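Local structure of histidine acid phosphatase (Bifidobacterium longum subsp. infantis, 6RXD) at residues 263-266 with 271-274; 179-184 with 395-400; 266-271 with 275-280. The protein probably removes phosphate groups from inositol hexakisphosphate (phytate) and smaller inositol polyphosphates, as a bacterial histidine acid phytase of the MINPP type. One frame throughout, in Å; residues are numbered along the deposited sequence. Where two conformers were deposited one is given.

Interaction 1 (263-266 with 271-274); sequences KWYN and TKKG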
loop_
_atom_site.group_PDB
_atom_site.type_symbol
_atom_site.label_atom_id
_atom_site.label_comp_id
_atom_site.label_asym_id
_atom_site.label_seq_id
_atom_site.Cartn_x
_atom_site.Cartn_y
_atom_site.Cartn_z
ATOM N N LYS A 263 14.726 4.590 -29.758
ATOM C CA LYS A 263 13.526 5.069 -29.095
ATOM C C LYS A 263 12.479 3.980 -29.289
ATOM O O LYS A 263 12.266 3.500 -30.400
ATOM C CB LYS A 263 13.070 6.379 -29.741
ATOM C CG LYS A 263 12.233 7.287 -28.860
ATOM C CD LYS A 263 12.104 8.678 -29.490
ATOM C CE LYS A 263 13.445 9.413 -29.505
ATOM N NZ LYS A 263 13.529 10.501 -30.529
ATOM N N TRP A 264 11.841 3.557 -28.204
ATOM C CA TRP A 264 10.833 2.505 -28.340
ATOM C C TRP A 264 9.494 2.938 -27.814
ATOM O O TRP A 264 9.411 3.513 -26.729
ATOM C CB TRP A 264 11.280 1.210 -27.639
ATOM C CG TRP A 264 12.495 0.642 -28.271
ATOM C CD1 TRP A 264 12.550 -0.133 -29.392
ATOM C CD2 TRP A 264 13.846 0.817 -27.833
ATOM N NE1 TRP A 264 13.855 -0.450 -29.684
ATOM C CE2 TRP A 264 14.672 0.115 -28.735
ATOM C CE3 TRP A 264 14.436 1.492 -26.757
ATOM C CZ2 TRP A 264 16.066 0.084 -28.606
ATOM C CZ3 TRP A 264 15.815 1.452 -26.623
ATOM C CH2 TRP A 264 16.616 0.748 -27.541
ATOM N N TYR A 265 8.451 2.671 -28.595
ATOM C CA TYR A 265 7.082 2.937 -28.174
ATOM C C TYR A 265 6.358 1.632 -27.952
ATOM O O TYR A 265 6.752 0.589 -28.474
ATOM C CB TYR A 265 6.335 3.760 -29.236
ATOM C CG TYR A 265 6.902 5.141 -29.413
ATOM C CD1 TYR A 265 6.403 6.209 -28.685
ATOM C CD2 TYR A 265 7.958 5.373 -30.290
ATOM C CE1 TYR A 265 6.936 7.482 -28.828
ATOM C CE2 TYR A 265 8.488 6.652 -30.447
ATOM C CZ TYR A 265 7.973 7.693 -29.708
ATOM O OH TYR A 265 8.490 8.958 -29.850
ATOM N N ASN A 266 5.287 1.696 -27.176
ATOM C CA ASN A 266 4.526 0.505 -26.828
ATOM C C ASN A 266 3.551 0.112 -27.940
ATOM O O ASN A 266 2.330 0.167 -27.776
ATOM C CB ASN A 266 3.803 0.742 -25.505
ATOM C CG ASN A 266 3.219 -0.525 -24.926
ATOM O OD1 ASN A 266 3.473 -1.624 -25.430
ATOM N ND2 ASN A 266 2.425 -0.385 -23.864
ATOM N N THR A 271 7.790 1.017 -32.805
ATOM C CA THR A 271 7.892 2.337 -33.401
ATOM C C THR A 271 6.579 3.097 -33.317
ATOM O O THR A 271 5.516 2.520 -33.051
ATOM C CB THR A 271 8.325 2.263 -34.878
ATOM O OG1 THR A 271 7.194 1.905 -35.681
ATOM C CG2 THR A 271 9.437 1.233 -35.055
ATOM N N LYS A 272 6.648 4.399 -33.549
ATOM C CA LYS A 272 5.469 5.249 -33.447
ATOM C C LYS A 272 4.409 4.873 -34.474
ATOM O O LYS A 272 3.213 5.022 -34.223
ATOM C CB LYS A 272 5.855 6.715 -33.626
ATOM C CG LYS A 272 4.833 7.693 -33.075
ATOM C CD LYS A 272 5.372 8.364 -31.816
ATOM C CE LYS A 272 4.491 9.506 -31.362
ATOM N NZ LYS A 272 5.268 10.771 -31.107
ATOM N N LYS A 273 4.843 4.367 -35.626
ATOM C CA LYS A 273 3.893 3.992 -36.676
ATOM C C LYS A 273 3.345 2.573 -36.490
ATOM O O LYS A 273 2.495 2.123 -37.265
ATOM C CB LYS A 273 4.502 4.173 -38.080
ATOM C CG LYS A 273 5.783 3.379 -38.337
ATOM C CD LYS A 273 5.474 1.994 -38.884
ATOM C CE LYS A 273 6.710 1.313 -39.457
ATOM N NZ LYS A 273 7.673 0.806 -38.440
ATOM N N GLY A 274 3.826 1.874 -35.465
ATOM C CA GLY A 274 3.304 0.553 -35.168
ATOM C C GLY A 274 1.864 0.628 -34.697
ATOM O O GLY A 274 1.336 1.711 -34.442
#
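Tyr265 and Thr271 mark the closest approach of the two backbones, with CA atoms 5.3 Å apart. Residues 264-265 form a short strand. Residues 271-274 form a type I beta turn, closed by a bond from Gly274 N to Thr271 O of 3.0 Å. Side-chain packing joins them.

Tyr265 carries it. Its CG lies anti to the carbonyl carbon (chi1 -65°), which turns the ring toward the turn. Lys272 places its CD over one face of the Tyr265 ring, 3.6 Å from the centroid and 21° off the normal, as a CH-pi contact. It is offset toward the rim on the hydroxyl side, with Lys272 CD to Tyr265 CZ at 3.4 Å. Lys272 was modelled in two conformers, so this contact may not be permanent. The lysine chain bends at chi2 (109°) and chi4, and Lys272 NZ ends 3.9 Å from Tyr265 OH. At the other end of the ring, Tyr265 CD2 lies 3.6 Å from Lys272 N. Within the turn, Lys273 NZ donates to Thr271 OG1 at 3.0 Å. Asp269 completes this polar group, bonding the threonine hydroxyl and forming a salt bridge with Lys273.

The contact lies at the surface, away from the known metal sites. Strand 264-265 pairs antiparallel with strand 297-298, and Tyr265 also touches Lys297. Trp264 points away from the turn and packs on helix 55-69 through Arg61 and Met62.

Interaction 2 (179-184 with 395-400); sequences KDFQKN and FRFAHA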
loop_
_atom_site.group_PDB
_atom_site.type_symbol
_atom_site.label_atom_id
_atom_site.label_comp_id
_atom_site.label_asym_id
_atom_site.label_seq_id
_atom_site.Cartn_x
_atom_site.Cartn_y
_atom_site.Cartn_z
ATOM N N LYS A 179 -20.264 -9.452 -1.844
ATOM C CA LYS A 179 -21.549 -9.048 -1.266
ATOM C C LYS A 179 -21.496 -8.585 0.192
ATOM O O LYS A 179 -22.401 -7.889 0.656
ATOM C CB LYS A 179 -22.584 -10.176 -1.407
ATOM C CG LYS A 179 -22.261 -11.415 -0.574
ATOM C CD LYS A 179 -23.416 -12.429 -0.573
ATOM C CE LYS A 179 -23.618 -13.049 -1.947
ATOM N NZ LYS A 179 -22.447 -13.871 -2.374
ATOM N N ASP A 180 -20.454 -8.970 0.919
ATOM C CA ASP A 180 -20.366 -8.603 2.327
ATOM C C ASP A 180 -19.694 -7.258 2.552
ATOM O O ASP A 180 -19.635 -6.773 3.685
ATOM C CB ASP A 180 -19.642 -9.692 3.127
ATOM C CG ASP A 180 -20.444 -10.970 3.232
ATOM O OD1 ASP A 180 -21.672 -10.933 3.011
ATOM O OD2 ASP A 180 -19.848 -12.016 3.549
ATOM N N PHE A 181 -19.200 -6.653 1.476
ATOM C CA PHE A 181 -18.395 -5.439 1.586
ATOM C C PHE A 181 -19.152 -4.150 1.307
ATOM O O PHE A 181 -19.650 -3.939 0.206
ATOM C CB PHE A 181 -17.157 -5.561 0.690
ATOM C CG PHE A 181 -16.154 -6.531 1.225
ATOM C CD1 PHE A 181 -15.093 -6.083 1.994
ATOM C CD2 PHE A 181 -16.323 -7.893 1.041
ATOM C CE1 PHE A 181 -14.183 -6.975 2.535
ATOM C CE2 PHE A 181 -15.417 -8.794 1.580
ATOM C CZ PHE A 181 -14.354 -8.328 2.337
ATOM N N GLN A 182 -19.240 -3.301 2.327
ATOM C CA GLN A 182 -19.854 -1.986 2.202
ATOM C C GLN A 182 -18.878 -1.009 1.550
ATOM O O GLN A 182 -17.756 -0.854 2.008
ATOM C CB GLN A 182 -20.220 -1.471 3.589
ATOM C CG GLN A 182 -20.668 -0.020 3.629
ATOM C CD GLN A 182 -22.065 0.171 3.096
ATOM O OE1 GLN A 182 -22.752 -0.795 2.770
ATOM N NE2 GLN A 182 -22.494 1.425 2.992
ATOM N N LYS A 183 -19.305 -0.344 0.484
ATOM C CA LYS A 183 -18.452 0.654 -0.153
ATOM C C LYS A 183 -18.423 1.931 0.688
ATOM O O LYS A 183 -19.475 2.470 1.055
ATOM C CB LYS A 183 -18.947 0.935 -1.577
ATOM C CG LYS A 183 -18.732 -0.237 -2.526
ATOM C CD LYS A 183 -19.101 0.115 -3.969
ATOM C CE LYS A 183 -20.604 0.297 -4.144
ATOM N NZ LYS A 183 -20.956 0.384 -5.598
ATOM N N ASN A 184 -17.221 2.389 1.030
ATOM C CA ASN A 184 -17.068 3.625 1.798
ATOM C C ASN A 184 -15.915 4.465 1.263
ATOM O O ASN A 184 -14.858 4.560 1.890
ATOM C CB ASN A 184 -16.843 3.318 3.285
ATOM C CG ASN A 184 -17.118 4.512 4.175
ATOM O OD1 ASN A 184 -17.154 5.657 3.710
ATOM N ND2 ASN A 184 -17.306 4.254 5.463
ATOM N N PHE A 395 -13.589 -4.027 9.532
ATOM C CA PHE A 395 -12.397 -4.382 8.760
ATOM C C PHE A 395 -12.461 -3.682 7.403
ATOM O O PHE A 395 -13.376 -3.932 6.609
ATOM C CB PHE A 395 -12.312 -5.902 8.554
ATOM C CG PHE A 395 -12.180 -6.697 9.834
ATOM C CD1 PHE A 395 -11.214 -6.376 10.777
ATOM C CD2 PHE A 395 -13.023 -7.770 10.082
ATOM C CE1 PHE A 395 -11.088 -7.124 11.954
ATOM C CE2 PHE A 395 -12.911 -8.519 11.250
ATOM C CZ PHE A 395 -11.937 -8.198 12.188
ATOM N N ARG A 396 -11.498 -2.796 7.144
ATOM C CA ARG A 396 -11.525 -1.932 5.960
ATOM C C ARG A 396 -10.365 -2.253 5.032
ATOM O O ARG A 396 -9.265 -2.568 5.500
ATOM C CB ARG A 396 -11.389 -0.458 6.365
ATOM C CG ARG A 396 -12.404 0.062 7.378
ATOM C CD ARG A 396 -11.924 1.400 7.893
ATOM N NE ARG A 396 -12.796 1.993 8.913
ATOM C CZ ARG A 396 -12.682 1.770 10.218
ATOM N NH1 ARG A 396 -11.742 0.953 10.676
ATOM N NH2 ARG A 396 -13.512 2.369 11.068
ATOM N N PHE A 397 -10.614 -2.135 3.726
ATOM C CA PHE A 397 -9.634 -2.500 2.699
ATOM C C PHE A 397 -9.520 -1.407 1.659
ATOM O O PHE A 397 -10.522 -0.953 1.115
ATOM C CB PHE A 397 -10.020 -3.842 2.065
ATOM C CG PHE A 397 -10.058 -4.946 3.067
ATOM C CD1 PHE A 397 -8.931 -5.712 3.310
ATOM C CD2 PHE A 397 -11.191 -5.137 3.861
ATOM C CE1 PHE A 397 -8.935 -6.692 4.282
ATOM C CE2 PHE A 397 -11.207 -6.112 4.841
ATOM C CZ PHE A 397 -10.084 -6.890 5.058
ATOM N N ALA A 398 -8.291 -0.962 1.407
ATOM C CA ALA A 398 -8.081 0.240 0.616
ATOM C C ALA A 398 -6.727 0.226 -0.087
ATOM O O ALA A 398 -6.327 -0.793 -0.640
ATOM C CB ALA A 398 -8.245 1.493 1.504
ATOM N N HIS A 399 -6.013 1.348 -0.042
ATOM C CA HIS A 399 -4.906 1.591 -0.973
ATOM C C HIS A 399 -3.687 2.246 -0.351
ATOM O O HIS A 399 -3.745 2.769 0.762
ATOM C CB HIS A 399 -5.423 2.484 -2.106
ATOM C CG HIS A 399 -6.688 1.978 -2.708
ATOM N ND1 HIS A 399 -6.704 1.142 -3.802
ATOM C CD2 HIS A 399 -7.980 2.135 -2.327
ATOM C CE1 HIS A 399 -7.956 0.812 -4.078
ATOM N NE2 HIS A 399 -8.747 1.401 -3.199
ATOM N N ALA A 400 -2.579 2.252 -1.086
ATOM C CA ALA A 400 -1.407 2.994 -0.628
ATOM C C ALA A 400 -1.751 4.463 -0.471
ATOM O O ALA A 400 -1.220 5.148 0.409
ATOM C CB ALA A 400 -0.258 2.825 -1.604
#
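Phe181 and Phe397 belong to segments that run the same way but are not direct neighbours: strand 132-137 pairs in parallel with both strand 181-183 and strand 391-398, and the nearest CA atoms, Phe181 CA and Arg396 CA, are 8.9 Å apart.

The contact is a meeting of two phenylalanine rings across the intervening strand. Both CB bonds point toward the other segment. The first torsions are alike, with CG anti to the carbonyl carbon (chi1 -72° in Phe181 and -60° in Phe397), and they bring the rings together. Phe181 touches with one edge, through CE1. This Phe181 atom lies 3.8 Å from Phe397 CD2 and 3.9 Å from Phe397 CE2. Phe397 CD2 lies near the plane of the Phe181 ring. The ring planes are 71° apart and the centroids 5.9 Å apart, so the pair is oblique.

Neighbouring groups extend this aromatic cluster. The Phe181 ring meets Tyr135 of strand 132-137, and Phe397 meets Phe150 of helix 141-157 edge-to-face. Strand 391-398 leads into His399, the N-cap of helix 400-410. His399 begins the His-Ala-Glu sequence that MINPP enzymes carry where other histidine acid phosphatases have His-Asp.

The contact is wholly apolar and buried. It depends on ring fit and dispersion. The rings add apolar packing to the link that strand 132-137 already makes by backbone pairing. Charge lies close by: Phe181 also touches Glu151. Glu151 and the adjacent Asp180 have been seen to bind zinc in a crystal structure of this protein, though none is bound to them in this chain. The aromatic cluster thus borders a pair of carboxylates.

Interaction 3 (266-271 with 275-280); sequences NTTDGT and GKNCAP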
loop_
_atom_site.group_PDB
_atom_site.type_symbol
_atom_site.label_atom_id
_atom_site.label_comp_id
_atom_site.label_asym_id
_atom_site.label_seq_id
_atom_site.Cartn_x
_atom_site.Cartn_y
_atom_site.Cartn_z
ATOM N N ASN A 266 5.287 1.696 -27.176
ATOM C CA ASN A 266 4.526 0.505 -26.828
ATOM C C ASN A 266 3.551 0.112 -27.940
ATOM O O ASN A 266 2.330 0.167 -27.776
ATOM C CB ASN A 266 3.803 0.742 -25.505
ATOM C CG ASN A 266 3.219 -0.525 -24.926
ATOM O OD1 ASN A 266 3.473 -1.624 -25.430
ATOM N ND2 ASN A 266 2.425 -0.385 -23.864
ATOM N N THR A 267 4.120 -0.302 -29.070
ATOM C CA THR A 267 3.355 -0.678 -30.252
ATOM C C THR A 267 3.825 -2.040 -30.750
ATOM O O THR A 267 4.758 -2.620 -30.196
ATOM C CB THR A 267 3.548 0.335 -31.380
ATOM O OG1 THR A 267 4.929 0.345 -31.774
ATOM C CG2 THR A 267 3.132 1.735 -30.925
ATOM N N THR A 268 3.194 -2.531 -31.815
ATOM C CA THR A 268 3.496 -3.857 -32.343
ATOM C C THR A 268 4.957 -4.025 -32.751
ATOM O O THR A 268 5.522 -5.103 -32.577
ATOM C CB THR A 268 2.604 -4.203 -33.566
ATOM O OG1 THR A 268 2.693 -3.144 -34.521
ATOM C CG2 THR A 268 1.152 -4.367 -33.153
ATOM N N ASP A 269 5.568 -2.971 -33.284
ATOM C CA ASP A 269 6.960 -3.065 -33.733
ATOM C C ASP A 269 7.914 -2.127 -33.009
ATOM O O ASP A 269 9.052 -1.934 -33.445
ATOM C CB ASP A 269 7.072 -2.838 -35.246
ATOM C CG ASP A 269 6.641 -1.444 -35.673
ATOM O OD1 ASP A 269 6.355 -0.581 -34.814
ATOM O OD2 ASP A 269 6.593 -1.198 -36.891
ATOM N N GLY A 270 7.445 -1.534 -31.916
ATOM C CA GLY A 270 8.278 -0.659 -31.109
ATOM C C GLY A 270 8.438 0.737 -31.676
ATOM O O GLY A 270 9.143 1.558 -31.100
ATOM N N THR A 271 7.790 1.017 -32.805
ATOM C CA THR A 271 7.892 2.337 -33.401
ATOM C C THR A 271 6.579 3.097 -33.317
ATOM O O THR A 271 5.516 2.520 -33.051
ATOM C CB THR A 271 8.325 2.263 -34.878
ATOM O OG1 THR A 271 7.194 1.905 -35.681
ATOM C CG2 THR A 271 9.437 1.233 -35.055
ATOM N N GLY A 275 1.226 -0.529 -34.575
ATOM C CA GLY A 275 -0.161 -0.565 -34.164
ATOM C C GLY A 275 -0.299 -0.877 -32.695
ATOM O O GLY A 275 0.684 -1.182 -32.015
ATOM N N LYS A 276 -1.522 -0.784 -32.190
ATOM C CA LYS A 276 -1.824 -1.179 -30.824
ATOM C C LYS A 276 -1.398 -2.621 -30.608
ATOM O O LYS A 276 -1.642 -3.461 -31.471
ATOM C CB LYS A 276 -3.324 -1.074 -30.579
ATOM C CG LYS A 276 -3.641 -0.896 -29.126
ATOM C CD LYS A 276 -4.962 -1.507 -28.735
ATOM C CE LYS A 276 -5.113 -1.343 -27.247
ATOM N NZ LYS A 276 -3.746 -1.363 -26.640
ATOM N N ASN A 277 -0.776 -2.910 -29.475
ATOM C CA ASN A 277 -0.260 -4.254 -29.237
ATOM C C ASN A 277 -0.978 -4.947 -28.086
ATOM O O ASN A 277 -1.675 -4.313 -27.296
ATOM C CB ASN A 277 1.254 -4.196 -28.980
ATOM C CG ASN A 277 1.953 -5.500 -29.300
ATOM O OD1 ASN A 277 1.383 -6.386 -29.937
ATOM N ND2 ASN A 277 3.209 -5.619 -28.870
ATOM N N CYS A 278 -0.826 -6.262 -28.023
ATOM C CA CYS A 278 -1.425 -7.071 -26.970
ATOM C C CYS A 278 -0.390 -8.095 -26.527
ATOM O O CYS A 278 0.353 -8.610 -27.359
ATOM C CB CYS A 278 -2.669 -7.781 -27.508
ATOM S SG CYS A 278 -3.596 -8.755 -26.300
ATOM N N ALA A 279 -0.340 -8.384 -25.228
ATOM C CA ALA A 279 0.584 -9.396 -24.717
ATOM C C ALA A 279 0.361 -10.735 -25.427
ATOM O O ALA A 279 -0.786 -11.112 -25.684
ATOM C CB ALA A 279 0.402 -9.554 -23.231
ATOM N N PRO A 280 1.454 -11.452 -25.753
ATOM C CA PRO A 280 1.326 -12.753 -26.427
ATOM C C PRO A 280 0.434 -13.699 -25.629
ATOM O O PRO A 280 0.626 -13.837 -24.416
ATOM C CB PRO A 280 2.763 -13.286 -26.435
ATOM C CG PRO A 280 3.622 -12.068 -26.382
ATOM C CD PRO A 280 2.865 -11.104 -25.498
HETATM O O HOH W 1 4.593 -3.258 -27.520
HETATM O O HOH W 2 0.013 -1.109 -27.457
HETATM O O HOH W 3 0.805 -2.948 -25.732
HETATM O O HOH W 4 5.229 -7.157 -30.893
#
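Thr268 meets Gly275 because its OG1 lies between its own backbone N and carbonyl carbon (chi1 52°). There Thr268 OG1 accepts from Gly275 N at 3.0 Å, with an angle of 162°. The return bond runs from Thr268 N to Gly275 O, 2.9 Å long. One threonine thus holds both polar backbone atoms of the glycine. Its methyl, Thr268 CG2, rests 3.4 Å from Lys276 O.

Asn277 has CG anti to its backbone N (chi1 -156°), which brings the amide against the backbone of Thr268. Asn277 CG lies 3.8 Å from Thr268 CA. Water fills in around it. One water donates to Asn266 OD1 and Thr267 O and accepts from Asn277 ND2. Another accepts from Asn277 N and lies within bonding distance of Asn266 O.

The first segment is also held from within. Thr267 OG1 donates to Thr271 O at 2.6 Å. Asp269 OD1 accepts from Thr271 N at 2.9 Å, forming an Asx turn.

Cys278, next in the chain, forms a disulfide with Cys291 in a crystal structure of this protein. With no regular helix or strand here, a single backbone bond between the segments is supplemented by a threonine hydroxyl and bound water.

How the interactions relate
Interactions 1 and 3 belong to one surface loop system between strands 264-265 and 297-298. They share Asn266 and Thr271 and touch, with a probable hydrogen bond from Tyr265 N to Gly270 O. Interaction 1 packs one side of this loop with a lysine chain on a ring. Interaction 3 ties 266-271 to 275-280 by a backbone bond, a threonine hydroxyl and water. Interaction 2 is different in kind: two buried aromatic rings packed on the main sheet, with its centre about 40 Å from that of interaction 1 and 36 Å from that of interaction 3. Its segments are far apart in sequence, and both surface contacts fall within the chain between them.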